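Local coordinates for Fe-regulated protein B (Neisseria meningitidis, PDB 4AIP) that acts as a TonB-dependent transporter in the outer membrane that takes up iron, probably carried by siderophores, at residues Q114-I119 / A162-I167; T376-G381 / I446-D451; R520-I525 / V573-A578; S707-F712 / D733-V738. All blocks are in the same frame, centred on the assembly; numbering follows the deposited sequence.

Contact 1 (Q114-I119 / A162-I167)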
loop_
_atom_site.group_PDB
_atom_site.type_symbol
_atom_site.label_atom_id
_atom_site.label_comp_id
_atom_site.label_asym_id
_atom_site.label_seq_id
_atom_site.Cartn_x
_atom_site.Cartn_y
_atom_site.Cartn_z
ATOM N N GLN B 114 -5.586 28.383 15.408
ATOM C CA GLN B 114 -6.278 27.991 14.155
ATOM C C GLN B 114 -7.830 28.055 14.223
ATOM O O GLN B 114 -8.532 27.775 13.259
ATOM C CB GLN B 114 -5.810 26.613 13.662
ATOM C CG GLN B 114 -4.312 26.476 13.424
ATOM C CD GLN B 114 -3.962 25.075 13.005
ATOM O OE1 GLN B 114 -4.188 24.708 11.847
ATOM N NE2 GLN B 114 -3.445 24.261 13.940
ATOM N N ASN B 115 -8.352 28.457 15.365
ATOM C CA ASN B 115 -9.725 28.887 15.459
ATOM C C ASN B 115 -9.931 30.182 14.631
ATOM O O ASN B 115 -11.026 30.441 14.152
ATOM C CB ASN B 115 -10.061 29.088 16.938
ATOM C CG ASN B 115 -11.472 29.642 17.164
ATOM O OD1 ASN B 115 -12.476 28.908 17.148
ATOM N ND2 ASN B 115 -11.539 30.919 17.427
ATOM N N SER B 116 -8.879 30.965 14.435
ATOM C CA SER B 116 -9.033 32.270 13.808
ATOM C C SER B 116 -8.079 32.377 12.660
ATOM O O SER B 116 -8.251 33.303 11.844
ATOM C CB SER B 116 -8.734 33.495 14.706
ATOM O OG SER B 116 -8.411 33.209 16.058
ATOM N N VAL B 117 -7.059 31.512 12.580
ATOM C CA VAL B 117 -6.089 31.589 11.439
ATOM C C VAL B 117 -6.191 30.349 10.557
ATOM O O VAL B 117 -6.305 29.226 11.055
ATOM C CB VAL B 117 -4.590 31.780 11.913
ATOM C CG1 VAL B 117 -4.521 32.773 13.112
ATOM C CG2 VAL B 117 -4.008 30.447 12.364
ATOM N N ASP B 118 -6.155 30.548 9.240
ATOM C CA ASP B 118 -6.491 29.446 8.314
ATOM C C ASP B 118 -5.242 29.188 7.529
ATOM O O ASP B 118 -4.394 30.104 7.455
ATOM C CB ASP B 118 -7.593 29.919 7.350
ATOM C CG ASP B 118 -8.928 30.066 8.013
ATOM O OD1 ASP B 118 -9.331 29.172 8.810
ATOM O OD2 ASP B 118 -9.609 31.059 7.693
ATOM N N ILE B 119 -5.130 27.991 6.966
ATOM C CA ILE B 119 -4.163 27.640 5.965
ATOM C C ILE B 119 -4.981 27.454 4.692
ATOM O O ILE B 119 -5.872 26.589 4.637
ATOM C CB ILE B 119 -3.479 26.291 6.278
ATOM C CG1 ILE B 119 -2.537 26.480 7.506
ATOM C CG2 ILE B 119 -2.618 25.774 5.045
ATOM C CD1 ILE B 119 -2.774 25.502 8.572
ATOM N N ALA B 162 -11.497 36.377 7.318
ATOM C CA ALA B 162 -10.191 36.937 7.535
ATOM C C ALA B 162 -10.016 37.866 8.733
ATOM O O ALA B 162 -9.539 39.003 8.562
ATOM C CB ALA B 162 -9.679 37.636 6.262
ATOM N N THR B 163 -10.299 37.373 9.931
ATOM C CA THR B 163 -10.237 38.204 11.101
ATOM C C THR B 163 -8.826 38.251 11.628
ATOM O O THR B 163 -8.298 39.334 11.979
ATOM C CB THR B 163 -11.182 37.748 12.244
ATOM O OG1 THR B 163 -10.843 36.437 12.637
ATOM C CG2 THR B 163 -12.674 37.830 11.866
ATOM N N ASN B 164 -8.180 37.097 11.675
ATOM C CA ASN B 164 -6.871 37.062 12.290
ATOM C C ASN B 164 -5.708 36.678 11.338
ATOM O O ASN B 164 -4.549 36.679 11.781
ATOM C CB ASN B 164 -6.908 36.160 13.527
ATOM C CG ASN B 164 -7.229 36.932 14.776
ATOM O OD1 ASN B 164 -8.035 36.512 15.649
ATOM N ND2 ASN B 164 -6.573 38.104 14.901
ATOM N N GLY B 165 -6.012 36.360 10.057
ATOM C CA GLY B 165 -4.940 36.139 9.072
ATOM C C GLY B 165 -4.798 34.677 8.669
ATOM O O GLY B 165 -5.596 33.801 9.112
ATOM N N ALA B 166 -3.799 34.388 7.828
ATOM C CA ALA B 166 -3.726 33.090 7.174
ATOM C C ALA B 166 -2.341 32.720 6.683
ATOM O O ALA B 166 -1.561 33.589 6.249
ATOM C CB ALA B 166 -4.675 33.080 6.042
ATOM N N ILE B 167 -2.007 31.432 6.783
ATOM C CA ILE B 167 -0.914 30.913 5.942
ATOM C C ILE B 167 -1.546 30.561 4.583
ATOM O O ILE B 167 -2.619 29.924 4.544
ATOM C CB ILE B 167 -0.172 29.703 6.556
ATOM C CG1 ILE B 167 0.669 30.156 7.721
ATOM C CG2 ILE B 167 0.813 29.108 5.557
ATOM C CD1 ILE B 167 -0.046 30.197 8.945
HETATM O O HOH W 1 -8.400 35.095 9.783
#
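With chi1 at -71° in Ile119 and -72° in Ile167, each isoleucine sets its CG1 anti to its own carbonyl carbon, and the two side chains run alongside one another on the same face of the sheet. Ile119 CG1 touches Ile167 CB at 4.1 Å, a flank-to-flank contact that extends to Leu107 and Val147 on the Ile167 side. Beneath it the backbones pair in parallel register. Asp118 spends both its peptide groups on residues that straddle Ala166: Asp118 O receives Ile167 N at 2.8 Å, while Asp118 N reaches Gly165 O in a weak bond of 3.3 Å. The methyl carbon Ala166 CB settles 3.3 Å from Asp118 O, and the Asp118 carboxylate turns aside to a salt bridge with Arg506 of the barrel wall. Where the backbones still diverge, one water bridges them. It donates to Ser116 O at 2.7 Å and accepts from Gly165 N, also at 2.7 Å. At the Gly165 phi of 109° a CB would jam against the preceding carbonyl O, which calls for glycine. The Val117 side chain packs on Leu107, Leu109 and Met112. Thr163 OG1, by contrast, is buried with no polar partner in the model. Such parallel pairing of strands 118-121 and 165-171 forms one edge of the four-stranded mixed sheet in the plug domain that fills the barrel of TonB-dependent receptors.

Contact 2 (T376-G381 / I446-D451). Unlike the reference sequence in segment 446-451: Ile446 (reference Val).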
loop_
_atom_site.group_PDB
_atom_site.type_symbol
_atom_site.label_atom_id
_atom_site.label_comp_id
_atom_site.label_asym_id
_atom_site.label_seq_id
_atom_site.Cartn_x
_atom_site.Cartn_y
_atom_site.Cartn_z
ATOM N N THR B 376 -6.450 53.688 -11.093
ATOM C CA THR B 376 -7.392 53.110 -10.154
ATOM C C THR B 376 -7.931 51.737 -10.580
ATOM O O THR B 376 -8.419 51.557 -11.697
ATOM C CB THR B 376 -8.490 54.121 -9.650
ATOM O OG1 THR B 376 -9.784 53.513 -9.718
ATOM C CG2 THR B 376 -8.520 55.430 -10.436
ATOM N N LEU B 377 -7.784 50.766 -9.691
ATOM C CA LEU B 377 -8.227 49.445 -9.973
ATOM C C LEU B 377 -9.420 49.200 -9.113
ATOM O O LEU B 377 -9.470 49.618 -7.963
ATOM C CB LEU B 377 -7.119 48.414 -9.681
ATOM C CG LEU B 377 -7.363 46.922 -10.052
ATOM C CD1 LEU B 377 -7.251 46.665 -11.556
ATOM C CD2 LEU B 377 -6.359 46.056 -9.310
ATOM N N LEU B 378 -10.395 48.496 -9.669
ATOM C CA LEU B 378 -11.572 48.105 -8.897
ATOM C C LEU B 378 -11.576 46.619 -8.854
ATOM O O LEU B 378 -11.555 45.986 -9.889
ATOM C CB LEU B 378 -12.846 48.636 -9.555
ATOM C CG LEU B 378 -14.117 48.398 -8.747
ATOM C CD1 LEU B 378 -14.215 49.336 -7.547
ATOM C CD2 LEU B 378 -15.409 48.506 -9.633
ATOM N N LYS B 379 -11.556 46.056 -7.672
ATOM C CA LYS B 379 -11.650 44.602 -7.520
ATOM C C LYS B 379 -13.040 44.387 -6.987
ATOM O O LYS B 379 -13.519 45.216 -6.215
ATOM C CB LYS B 379 -10.697 44.066 -6.466
ATOM C CG LYS B 379 -9.264 44.367 -6.693
ATOM C CD LYS B 379 -8.376 43.813 -5.565
ATOM C CE LYS B 379 -7.902 42.407 -5.870
ATOM N NZ LYS B 379 -7.063 42.441 -7.104
ATOM N N TYR B 380 -13.680 43.283 -7.382
ATOM C CA TYR B 380 -14.970 42.946 -6.842
ATOM C C TYR B 380 -15.124 41.467 -7.097
ATOM O O TYR B 380 -14.500 40.942 -8.007
ATOM C CB TYR B 380 -16.117 43.774 -7.501
ATOM C CG TYR B 380 -16.150 43.720 -9.002
ATOM C CD1 TYR B 380 -16.863 42.731 -9.672
ATOM C CD2 TYR B 380 -15.471 44.679 -9.767
ATOM C CE1 TYR B 380 -16.888 42.674 -11.106
ATOM C CE2 TYR B 380 -15.517 44.667 -11.197
ATOM C CZ TYR B 380 -16.214 43.658 -11.851
ATOM O OH TYR B 380 -16.215 43.638 -13.232
ATOM N N GLY B 381 -15.963 40.801 -6.305
ATOM C CA GLY B 381 -16.167 39.419 -6.494
ATOM C C GLY B 381 -17.054 38.836 -5.439
ATOM O O GLY B 381 -17.743 39.562 -4.665
ATOM N N ILE B 446 -16.200 44.562 -2.717
ATOM C CA ILE B 446 -15.635 45.506 -3.657
ATOM C C ILE B 446 -14.503 46.264 -2.988
ATOM O O ILE B 446 -14.570 46.631 -1.828
ATOM C CB ILE B 446 -16.554 46.675 -3.938
ATOM C CG1 ILE B 446 -17.794 46.633 -3.071
ATOM C CG2 ILE B 446 -16.777 46.897 -5.403
ATOM C CD1 ILE B 446 -18.159 47.981 -2.644
ATOM N N GLU B 447 -13.523 46.601 -3.774
ATOM C CA GLU B 447 -12.376 47.276 -3.297
ATOM C C GLU B 447 -11.869 48.226 -4.348
ATOM O O GLU B 447 -11.661 47.832 -5.506
ATOM C CB GLU B 447 -11.280 46.271 -3.071
ATOM C CG GLU B 447 -10.899 46.193 -1.673
ATOM C CD GLU B 447 -9.608 45.466 -1.493
ATOM O OE1 GLU B 447 -8.714 45.460 -2.405
ATOM O OE2 GLU B 447 -9.513 44.883 -0.405
ATOM N N ALA B 448 -11.624 49.459 -3.947
ATOM C CA ALA B 448 -11.011 50.376 -4.880
ATOM C C ALA B 448 -9.595 50.665 -4.440
ATOM O O ALA B 448 -9.357 50.927 -3.257
ATOM C CB ALA B 448 -11.805 51.643 -4.979
ATOM N N ILE B 449 -8.665 50.614 -5.395
ATOM C CA ILE B 449 -7.266 50.879 -5.127
ATOM C C ILE B 449 -6.840 52.038 -5.989
ATOM O O ILE B 449 -6.804 51.951 -7.205
ATOM C CB ILE B 449 -6.385 49.690 -5.420
ATOM C CG1 ILE B 449 -6.796 48.541 -4.497
ATOM C CG2 ILE B 449 -4.913 50.012 -5.144
ATOM C CD1 ILE B 449 -6.492 47.218 -5.079
ATOM N N HIS B 450 -6.519 53.132 -5.319
ATOM C CA HIS B 450 -6.280 54.342 -6.014
ATOM C C HIS B 450 -4.903 54.842 -5.671
ATOM O O HIS B 450 -4.577 54.977 -4.487
ATOM C CB HIS B 450 -7.327 55.375 -5.623
ATOM C CG HIS B 450 -7.223 56.641 -6.409
ATOM N ND1 HIS B 450 -7.111 56.641 -7.790
ATOM C CD2 HIS B 450 -7.205 57.948 -6.024
ATOM C CE1 HIS B 450 -7.026 57.903 -8.219
ATOM N NE2 HIS B 450 -7.068 58.712 -7.168
ATOM N N ASP B 451 -4.138 55.124 -6.725
ATOM C CA ASP B 451 -2.818 55.727 -6.721
ATOM C C ASP B 451 -2.775 57.218 -7.030
ATOM O O ASP B 451 -3.002 57.627 -8.194
ATOM C CB ASP B 451 -2.057 55.143 -7.867
ATOM C CG ASP B 451 -1.302 53.931 -7.496
ATOM O OD1 ASP B 451 -1.515 53.293 -6.427
ATOM O OD2 ASP B 451 -0.446 53.603 -8.309
#
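Strands 376-381 and 446-451 run antiparallel, 4.6 Å apart at closest approach and 167° between their directions, stitched by reciprocal bonds in the hydrogen-bonded pairs Leu377-Ile449 and Lys379-Glu447. This is the meander of a transmembrane beta barrel, its side chains alternating between the two faces of the wall. Lys379 and Glu447 stand together on the face turned to the plug. The two side chains run alongside each other, methylene Lys379 CD lying 3.6 Å from carboxylate oxygen Glu447 OE1, but the charges do not meet: Lys379 NZ remains 5.8 Å from Glu447 OE1. The lysine chain bends at chi3 and chi4 (90° and 62°), carrying NZ to a salt bridge with Asp369, while Glu447 OE2 takes Ser157 N of the plug as a hydrogen-bond donor, with weaker bonds from Ala156 N and Ser155 OG. Thus the wall carboxylate bonds chiefly to plug backbone N-H groups. The lysine also passes aslant over Ile449, Lys379 CD lying 3.9 Å from Ile449 CD1. The opposite face is mainly apolar: Leu378 CD1 approaches Ile446 CG2 at 4.1 Å and Ala448 CB at 4.2 Å, and the same Ile446 methyl reaches Tyr380 CB. The Tyr380 ring lies against Phe368, almost parallel. Where strand 376-390 begins, Thr376 meets the imidazole of His450 obliquely, its methyl CG2 only 3.2 Å from His450 ND1, a buried nitrogen without a polar partner in the model.

Contact 3 (R520-I525 / V573-A578)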
loop_
_atom_site.group_PDB
_atom_site.type_symbol
_atom_site.label_atom_id
_atom_site.label_comp_id
_atom_site.label_asym_id
_atom_site.label_seq_id
_atom_site.Cartn_x
_atom_site.Cartn_y
_atom_site.Cartn_z
ATOM N N ARG B 520 -22.817 12.459 23.620
ATOM C CA ARG B 520 -22.634 13.198 24.868
ATOM C C ARG B 520 -23.630 14.299 25.037
ATOM O O ARG B 520 -23.493 15.140 25.945
ATOM C CB ARG B 520 -21.240 13.779 24.948
ATOM C CG ARG B 520 -20.251 12.699 25.237
ATOM C CD ARG B 520 -18.987 13.344 25.603
ATOM N NE ARG B 520 -17.939 12.317 25.493
ATOM C CZ ARG B 520 -16.766 12.407 26.152
ATOM N NH1 ARG B 520 -16.529 13.485 26.954
ATOM N NH2 ARG B 520 -15.810 11.474 25.999
ATOM N N GLY B 521 -24.629 14.301 24.160
ATOM C CA GLY B 521 -25.648 15.283 24.237
ATOM C C GLY B 521 -25.669 16.130 23.012
ATOM O O GLY B 521 -24.825 15.990 22.111
ATOM N N ILE B 522 -26.644 17.022 23.002
ATOM C CA ILE B 522 -27.022 17.746 21.850
ATOM C C ILE B 522 -26.288 19.055 21.813
ATOM O O ILE B 522 -26.094 19.690 22.843
ATOM C CB ILE B 522 -28.525 17.997 21.895
ATOM C CG1 ILE B 522 -29.282 16.726 21.491
ATOM C CG2 ILE B 522 -28.952 19.084 20.898
ATOM C CD1 ILE B 522 -29.350 16.601 19.981
ATOM N N ILE B 523 -25.863 19.469 20.625
ATOM C CA ILE B 523 -25.091 20.683 20.515
ATOM C C ILE B 523 -25.766 21.563 19.508
ATOM O O ILE B 523 -25.847 21.218 18.336
ATOM C CB ILE B 523 -23.588 20.414 20.132
ATOM C CG1 ILE B 523 -22.867 19.665 21.260
ATOM C CG2 ILE B 523 -22.886 21.750 19.744
ATOM C CD1 ILE B 523 -22.516 20.544 22.482
ATOM N N SER B 524 -26.260 22.696 19.976
ATOM C CA SER B 524 -27.078 23.552 19.155
ATOM C C SER B 524 -26.492 24.964 19.091
ATOM O O SER B 524 -25.304 25.168 19.385
ATOM C CB SER B 524 -28.519 23.532 19.675
ATOM O OG SER B 524 -29.351 24.381 18.916
ATOM N N ILE B 525 -27.320 25.921 18.690
ATOM C CA ILE B 525 -26.913 27.311 18.534
ATOM C C ILE B 525 -28.044 28.225 19.044
ATOM O O ILE B 525 -29.207 28.010 18.740
ATOM C CB ILE B 525 -26.488 27.601 17.045
ATOM C CG1 ILE B 525 -25.905 29.010 16.890
ATOM C CG2 ILE B 525 -27.612 27.291 16.037
ATOM C CD1 ILE B 525 -25.282 29.264 15.540
ATOM N N VAL B 573 -27.179 19.956 31.173
ATOM C CA VAL B 573 -25.954 19.938 30.326
ATOM C C VAL B 573 -26.116 18.912 29.151
ATOM O O VAL B 573 -25.187 18.648 28.399
ATOM C CB VAL B 573 -24.623 19.773 31.226
ATOM C CG1 VAL B 573 -24.292 18.292 31.563
ATOM C CG2 VAL B 573 -23.391 20.534 30.661
ATOM N N ALA B 574 -27.317 18.360 29.003
ATOM C CA ALA B 574 -27.660 17.474 27.908
ATOM C C ALA B 574 -27.766 18.266 26.599
ATOM O O ALA B 574 -27.267 17.833 25.536
ATOM C CB ALA B 574 -28.993 16.795 28.212
ATOM N N VAL B 575 -28.427 19.427 26.680
ATOM C CA VAL B 575 -28.589 20.310 25.535
ATOM C C VAL B 575 -27.850 21.633 25.788
ATOM O O VAL B 575 -28.062 22.296 26.830
ATOM C CB VAL B 575 -30.079 20.583 25.219
ATOM C CG1 VAL B 575 -30.269 20.788 23.738
ATOM C CG2 VAL B 575 -30.916 19.440 25.652
ATOM N N ARG B 576 -26.954 21.991 24.870
ATOM C CA ARG B 576 -26.272 23.265 24.958
ATOM C C ARG B 576 -26.198 23.944 23.610
ATOM O O ARG B 576 -26.397 23.328 22.591
ATOM C CB ARG B 576 -24.881 23.144 25.513
ATOM C CG ARG B 576 -24.638 22.085 26.469
ATOM C CD ARG B 576 -23.191 22.157 26.774
ATOM N NE ARG B 576 -22.764 20.995 27.536
ATOM C CZ ARG B 576 -22.109 19.947 27.042
ATOM N NH1 ARG B 576 -21.756 19.876 25.749
ATOM N NH2 ARG B 576 -21.802 18.961 27.877
ATOM N N GLU B 577 -25.928 25.241 23.616
ATOM C CA GLU B 577 -25.982 26.046 22.407
ATOM C C GLU B 577 -24.756 26.894 22.335
ATOM O O GLU B 577 -24.344 27.461 23.353
ATOM C CB GLU B 577 -27.165 27.005 22.429
ATOM C CG GLU B 577 -28.415 26.496 23.084
ATOM C CD GLU B 577 -29.467 27.605 23.295
ATOM O OE1 GLU B 577 -29.124 28.668 23.863
ATOM O OE2 GLU B 577 -30.644 27.401 22.916
ATOM N N ALA B 578 -24.194 27.007 21.131
ATOM C CA ALA B 578 -23.230 28.051 20.846
ATOM C C ALA B 578 -23.849 29.397 21.119
ATOM O O ALA B 578 -25.001 29.648 20.756
ATOM C CB ALA B 578 -22.746 27.997 19.415
#
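Ile522 lies beside Val575, and its side chain can be followed outward from the backbone. CB rests 3.8 Å from Val575 CG1 and 3.9 Å from Ala574 O. CG2, anti to the backbone N (chi1 of CG1 is -78°), comes closer still, 3.6 Å from Val575 CG1. The CG1-CD1 arm leads away, and the isoleucine also packs on Tyr432 and Leu434. On the other face Ile523 crosses Arg576, where Ile523 CD1 abuts Arg576 NH1 at 3.4 Å, close to the plane at the guanidinium edge. Val573 CG2 lies at another point of that rim, in plane. The strands are parallel, 35° apart, and four backbone bonds alternate between them. Ile522 N to Ala574 O, at 2.7 Å, is nearly collinear with the C=O; Arg576 N to Ile522 O is longer, 3.2 Å. At the far end Ala578 N stands 37° out of the carbonyl plane of Ser524 O, at 2.8 Å. Ser524 OG turns to Asp472, and the Glu577 carboxylate is engaged by Gln567 and Arg569. Segment 520-525 lies in the connection between barrel strands 495-506 and 532-544, and its parallel pairing stands out from the antiparallel wall of the TonB-dependent barrel. Strand 522-525 adds a parallel edge to the beginning of strand 575-597, which also pairs antiparallel with strand 567-568, while Ala574 rests against Asp425 and Val429 of helix 420-431.

Contact 4 (S707-F712 / D733-V738)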
loop_
_atom_site.group_PDB
_atom_site.type_symbol
_atom_site.label_atom_id
_atom_site.label_comp_id
_atom_site.label_asym_id
_atom_site.label_seq_id
_atom_site.Cartn_x
_atom_site.Cartn_y
_atom_site.Cartn_z
ATOM N N SER B 707 22.044 19.242 7.029
ATOM C CA SER B 707 21.681 20.103 8.120
ATOM C C SER B 707 21.871 19.350 9.413
ATOM O O SER B 707 21.726 18.093 9.469
ATOM C CB SER B 707 20.236 20.531 8.024
ATOM O OG SER B 707 19.427 19.589 8.734
ATOM N N VAL B 708 22.222 20.122 10.436
ATOM C CA VAL B 708 22.134 19.629 11.779
ATOM C C VAL B 708 21.336 20.656 12.610
ATOM O O VAL B 708 21.820 21.804 12.867
ATOM C CB VAL B 708 23.472 19.460 12.429
ATOM C CG1 VAL B 708 23.258 18.686 13.726
ATOM C CG2 VAL B 708 24.502 18.792 11.469
ATOM N N ASN B 709 20.149 20.192 13.027
ATOM C CA ASN B 709 19.105 21.003 13.592
ATOM C C ASN B 709 19.079 20.659 15.026
ATOM O O ASN B 709 19.245 19.488 15.410
ATOM C CB ASN B 709 17.732 20.639 12.988
ATOM C CG ASN B 709 17.578 21.068 11.510
ATOM O OD1 ASN B 709 18.345 21.847 10.945
ATOM N ND2 ASN B 709 16.561 20.536 10.894
ATOM N N ASN B 710 18.835 21.701 15.812
ATOM C CA ASN B 710 18.940 21.688 17.237
ATOM C C ASN B 710 20.343 21.203 17.620
ATOM O O ASN B 710 20.506 20.287 18.420
ATOM C CB ASN B 710 17.791 20.918 17.903
ATOM C CG ASN B 710 17.748 21.138 19.411
ATOM O OD1 ASN B 710 18.610 21.852 19.987
ATOM N ND2 ASN B 710 16.756 20.537 20.068
ATOM N N VAL B 711 21.365 21.863 17.079
ATOM C CA VAL B 711 22.751 21.508 17.413
ATOM C C VAL B 711 23.016 21.082 18.867
ATOM O O VAL B 711 23.718 20.100 19.059
ATOM C CB VAL B 711 23.766 22.607 17.086
ATOM C CG1 VAL B 711 25.184 21.987 17.084
ATOM C CG2 VAL B 711 23.469 23.216 15.765
ATOM N N PHE B 712 22.469 21.817 19.849
ATOM C CA PHE B 712 22.811 21.597 21.238
ATOM C C PHE B 712 21.911 20.606 21.895
ATOM O O PHE B 712 22.003 20.380 23.084
ATOM C CB PHE B 712 22.910 22.919 22.014
ATOM C CG PHE B 712 23.856 23.851 21.394
ATOM C CD1 PHE B 712 25.240 23.567 21.407
ATOM C CD2 PHE B 712 23.378 24.984 20.731
ATOM C CE1 PHE B 712 26.152 24.447 20.785
ATOM C CE2 PHE B 712 24.258 25.883 20.092
ATOM C CZ PHE B 712 25.643 25.633 20.106
ATOM N N ASP B 733 19.066 16.414 15.386
ATOM C CA ASP B 733 18.521 15.771 14.170
ATOM C C ASP B 733 19.465 16.155 13.064
ATOM O O ASP B 733 19.680 17.361 12.801
ATOM C CB ASP B 733 17.119 16.332 13.837
ATOM C CG ASP B 733 16.381 15.562 12.663
ATOM O OD1 ASP B 733 16.706 14.361 12.422
ATOM O OD2 ASP B 733 15.421 16.136 12.012
ATOM N N VAL B 734 20.063 15.160 12.424
ATOM C CA VAL B 734 20.973 15.461 11.358
ATOM C C VAL B 734 20.362 14.920 10.101
ATOM O O VAL B 734 19.869 13.788 10.076
ATOM C CB VAL B 734 22.389 14.916 11.655
ATOM C CG1 VAL B 734 22.275 13.511 12.048
ATOM C CG2 VAL B 734 23.361 15.048 10.457
ATOM N N ARG B 735 20.327 15.757 9.068
ATOM C CA ARG B 735 19.514 15.450 7.892
ATOM C C ARG B 735 20.293 15.673 6.640
ATOM O O ARG B 735 20.993 16.674 6.472
ATOM C CB ARG B 735 18.212 16.273 7.828
ATOM C CG ARG B 735 17.741 16.900 9.136
ATOM C CD ARG B 735 16.349 17.599 9.017
ATOM N NE ARG B 735 15.314 16.617 8.689
ATOM C CZ ARG B 735 14.016 16.842 8.702
ATOM N NH1 ARG B 735 13.547 18.025 9.067
ATOM N NH2 ARG B 735 13.194 15.871 8.379
ATOM N N LEU B 736 20.153 14.720 5.745
ATOM C CA LEU B 736 20.737 14.825 4.446
ATOM C C LEU B 736 19.572 14.603 3.501
ATOM O O LEU B 736 18.882 13.622 3.645
ATOM C CB LEU B 736 21.814 13.752 4.303
ATOM C CG LEU B 736 22.629 13.840 3.009
ATOM C CD1 LEU B 736 23.794 14.815 3.057
ATOM C CD2 LEU B 736 23.169 12.510 2.843
ATOM N N GLY B 737 19.345 15.550 2.593
ATOM C CA GLY B 737 18.311 15.511 1.560
ATOM C C GLY B 737 18.972 15.647 0.193
ATOM O O GLY B 737 20.028 16.287 0.081
ATOM N N VAL B 738 18.380 15.025 -0.840
ATOM C CA VAL B 738 18.891 15.200 -2.218
ATOM C C VAL B 738 17.686 15.371 -3.121
ATOM O O VAL B 738 16.764 14.568 -3.000
ATOM C CB VAL B 738 19.780 13.951 -2.719
ATOM C CG1 VAL B 738 20.367 14.204 -4.090
ATOM C CG2 VAL B 738 20.941 13.617 -1.749
#
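Ser707 packs against Arg735: the hydroxyl oxygen Ser707 OG sits 3.2 Å from Arg735 CG, against the aliphatic part of the arginine. Further along that chain Asn709 ND2 touches Arg735 CD at 3.5 Å, the amide nitrogen lying at the guanidinium edge while the two planes stand 87° apart. On the opposite face Val708 and Val734 lie alongside each other, Val708 CG2 being 4.0 Å from Val734 CG2. Backbone bonds hold these pairs in register. Ser707 and Arg735 exchange N-H and C=O both ways, and Asn709 N gives Asp733 O a bond that is practically straight at 179°, its return bond from Asp733 N to Asn709 O being weak. These strands, 702-709 and 733-741, are the final two barrel strands in chain order; 733-741 also pairs antiparallel with the first, 185-194, which closes the cylinder. Segment 733-738 belongs to a predicted TonB C-terminal box. One step out, a weak bond from Ser707 OG to Asn709 OD1, 3.3 Å long, ties the asparagine side chain to its own strand. Arg735 bends at chi3 (63°); its NE lies 3.4 Å from Asp733 OD2, which stands above one guanidinium face, a salt bridge of charge alone. Asp733 OD1 is held by Asn196 N, and Arg735 NH2 reaches Thr83 OG1 on the plug. Farther along the strand, Leu736 packs on Leu268 of the second subunit and Val738 on Ile255 of that same second subunit.

Contact 1 comes first along the chain and lies deep in the molecule, in the plug; the others follow in numerical order. Contacts 2 and 4 lie in the barrel wall, and contact 3 joins a short strand of an inter-strand connection to the start of barrel strand 575-597. From the centre of contact 1 the centres of contacts 2, 3 and 4 lie about 24, 26 and 31 Å away, whereas those three are 44 to 48 Å from one another, with contacts 3 and 4 on opposite sides of the chain's centre. None touches another. Contacts 2 and 4 illustrate the antiparallel meander that encloses a plug with its own small sheet, while contact 3 is a parallel addition to that wall.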